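Local coordinates for protein L-ribulose 3-epimerase (PDB 3VYL) that catalyses the epimerisation of ketoses at C3, interconverting L-ribulose and probably L-xylulose, and carries a manganese ion in its TIM barrel, at residues F176-T181 with I202-I207. Residues are numbered along the deposited sequence; the frame is centred on the assembly and turned at random.
Sequences FLHLDT and IGYVHI. With MN (manganese (II) ion), chain I.
Asp180, the last residue of strand 175-180, and His206, near the C-terminal end of the adjacent parallel strand 202-207, reach the same manganese ion, Asp180 through OD2 at 2.1 Å and His206 through ND1 at 2.2 Å. A chi1 of -179° swings Asp180 CG away from the backbone N and carries its carboxylate beside the imidazole, the two planes 80° apart, and OD2 meets the ring at its ND1 edge. A water, Glu147 and Glu241 complete the metal site. His178, two residues before Asp180 and also extended (chi1 176°), turns its NE2-CE1 edge onto a face of the His206 ring in a T-shaped pair, centroids 4.2 Å apart. Tyr204 runs alongside His178 and lays CD1 over one imidazole face, 3.6 Å from NE2. Replacing His178 with an alanine would probably leave that face of His206 and the flank of Tyr204 without their aromatic neighbour, opening a gap between them. Glu36, on strand 34-37 across the barrel, accepts hydrogen bonds from both His206 NE2 and Tyr204 OH. The backbones join in parallel fashion, His206 N giving a nearly straight bond to Leu179 O (2.8 Å). A beta bulge interrupts the pairing at Gly203, where Leu177 O accepts from both Gly203 N (2.7 Å) and Tyr204 N. On the opposite face, Leu179 CD1 meets Ile202 CD1 at 4.0 Å. The face carrying His178, Asp180, Tyr204 and His206 looks into the eight-stranded TIM barrel; on the outer face Leu177 and Leu179 pack against helix 160-170, while strands 143-147 and 238-240 flank the pair.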
loop_
_atom_site.group_PDB
_atom_site.type_symbol
_atom_site.label_atom_id
_atom_site.label_comp_id
_atom_site.label_asym_id
_atom_site.label_seq_id
_atom_site.Cartn_x
_atom_site.Cartn_y
_atom_site.Cartn_z
ATOM N N PHE A 176 14.200 11.388 25.173
ATOM C CA PHE A 176 13.220 10.677 24.360
ATOM C C PHE A 176 13.633 10.611 22.885
ATOM O O PHE A 176 14.705 11.093 22.508
ATOM C CB PHE A 176 11.841 11.324 24.516
ATOM C CG PHE A 176 11.350 11.354 25.933
ATOM C CD1 PHE A 176 10.912 10.186 26.562
ATOM C CD2 PHE A 176 11.325 12.551 26.651
ATOM C CE1 PHE A 176 10.460 10.214 27.872
ATOM C CE2 PHE A 176 10.873 12.579 27.966
ATOM C CZ PHE A 176 10.442 11.411 28.574
ATOM N N LEU A 177 12.783 9.997 22.065
ATOM C CA LEU A 177 13.028 9.876 20.628
ATOM C C LEU A 177 12.308 10.935 19.816
ATOM O O LEU A 177 11.153 11.291 20.094
ATOM C CB LEU A 177 12.632 8.498 20.098
ATOM C CG LEU A 177 13.454 7.287 20.508
ATOM C CD1 LEU A 177 12.767 6.048 19.958
ATOM C CD2 LEU A 177 14.892 7.394 20.018
ATOM N N HIS A 178 13.021 11.421 18.805
ATOM C CA HIS A 178 12.475 12.302 17.802
ATOM C C HIS A 178 12.552 11.523 16.527
ATOM O O HIS A 178 13.635 11.276 15.989
ATOM C CB HIS A 178 13.281 13.599 17.759
ATOM C CG HIS A 178 12.853 14.571 16.675
ATOM N ND1 HIS A 178 13.576 15.667 16.363
ATOM C CD2 HIS A 178 11.764 14.564 15.810
ATOM C CE1 HIS A 178 12.976 16.333 15.367
ATOM N NE2 HIS A 178 11.872 15.659 15.021
ATOM N N LEU A 179 11.392 11.075 16.067
ATOM C CA LEU A 179 11.276 10.316 14.826
ATOM C C LEU A 179 10.854 11.210 13.642
ATOM O O LEU A 179 10.073 12.166 13.805
ATOM C CB LEU A 179 10.283 9.169 15.022
ATOM C CG LEU A 179 10.603 8.129 16.102
ATOM C CD1 LEU A 179 9.538 7.048 16.097
ATOM C CD2 LEU A 179 11.977 7.500 15.930
ATOM N N ASP A 180 11.363 10.896 12.454
ATOM C CA ASP A 180 11.072 11.697 11.268
ATOM C C ASP A 180 10.733 10.773 10.088
ATOM O O ASP A 180 11.578 10.011 9.617
ATOM C CB ASP A 180 12.275 12.607 10.972
ATOM C CG ASP A 180 12.073 13.503 9.760
ATOM O OD1 ASP A 180 11.494 13.041 8.756
ATOM O OD2 ASP A 180 12.537 14.670 9.796
ATOM N N THR A 181 9.494 10.855 9.612
ATOM C CA THR A 181 9.004 9.954 8.580
ATOM C C THR A 181 9.909 9.891 7.338
ATOM O O THR A 181 10.170 8.807 6.808
ATOM C CB THR A 181 7.568 10.296 8.188
ATOM O OG1 THR A 181 7.532 11.613 7.636
ATOM C CG2 THR A 181 6.647 10.238 9.405
ATOM N N ILE A 202 8.691 8.019 22.527
ATOM C CA ILE A 202 8.633 9.020 21.475
ATOM C C ILE A 202 8.253 10.384 22.035
ATOM O O ILE A 202 7.137 10.574 22.516
ATOM C CB ILE A 202 7.636 8.653 20.352
ATOM C CG1 ILE A 202 7.877 7.233 19.838
ATOM C CG2 ILE A 202 7.757 9.652 19.208
ATOM C CD1 ILE A 202 6.756 6.689 18.971
ATOM N N GLY A 203 9.173 11.336 21.920
ATOM C CA GLY A 203 8.950 12.694 22.400
ATOM C C GLY A 203 8.498 13.697 21.359
ATOM O O GLY A 203 7.900 14.724 21.696
ATOM N N TYR A 204 8.772 13.416 20.089
ATOM C CA TYR A 204 8.446 14.370 19.028
ATOM C C TYR A 204 8.447 13.681 17.659
ATOM O O TYR A 204 9.179 12.703 17.445
ATOM C CB TYR A 204 9.458 15.523 19.076
ATOM C CG TYR A 204 9.090 16.800 18.355
ATOM C CD1 TYR A 204 10.013 17.420 17.513
ATOM C CD2 TYR A 204 7.840 17.408 18.531
ATOM C CE1 TYR A 204 9.710 18.600 16.856
ATOM C CE2 TYR A 204 7.523 18.584 17.870
ATOM C CZ TYR A 204 8.466 19.180 17.035
ATOM O OH TYR A 204 8.175 20.350 16.357
ATOM N N VAL A 205 7.629 14.181 16.734
ATOM C CA VAL A 205 7.557 13.595 15.390
ATOM C C VAL A 205 7.624 14.645 14.280
ATOM O O VAL A 205 6.941 15.674 14.346
ATOM C CB VAL A 205 6.281 12.725 15.208
ATOM C CG1 VAL A 205 6.037 12.407 13.737
ATOM C CG2 VAL A 205 6.383 11.444 16.029
ATOM N N HIS A 206 8.440 14.379 13.260
ATOM C CA HIS A 206 8.391 15.169 12.030
ATOM C C HIS A 206 7.633 14.451 10.960
ATOM O O HIS A 206 7.959 13.322 10.602
ATOM C CB HIS A 206 9.787 15.474 11.512
ATOM C CG HIS A 206 10.439 16.681 12.143
ATOM N ND1 HIS A 206 11.780 16.823 12.206
ATOM C CD2 HIS A 206 9.892 17.813 12.746
ATOM C CE1 HIS A 206 12.078 17.987 12.818
ATOM N NE2 HIS A 206 10.922 18.588 13.153
ATOM N N ILE A 207 6.610 15.104 10.433
ATOM C CA ILE A 207 5.921 14.635 9.250
ATOM C C ILE A 207 6.577 15.265 8.019
ATOM O O ILE A 207 6.601 16.482 7.871
ATOM C CB ILE A 207 4.417 14.977 9.322
ATOM C CG1 ILE A 207 3.773 14.265 10.517
ATOM C CG2 ILE A 207 3.689 14.614 8.032
ATOM C CD1 ILE A 207 3.958 12.759 10.563
HETATM MN MN MN I . 13.406 16.161 10.915
HETATM O O HOH W 1 15.441 16.963 10.003
#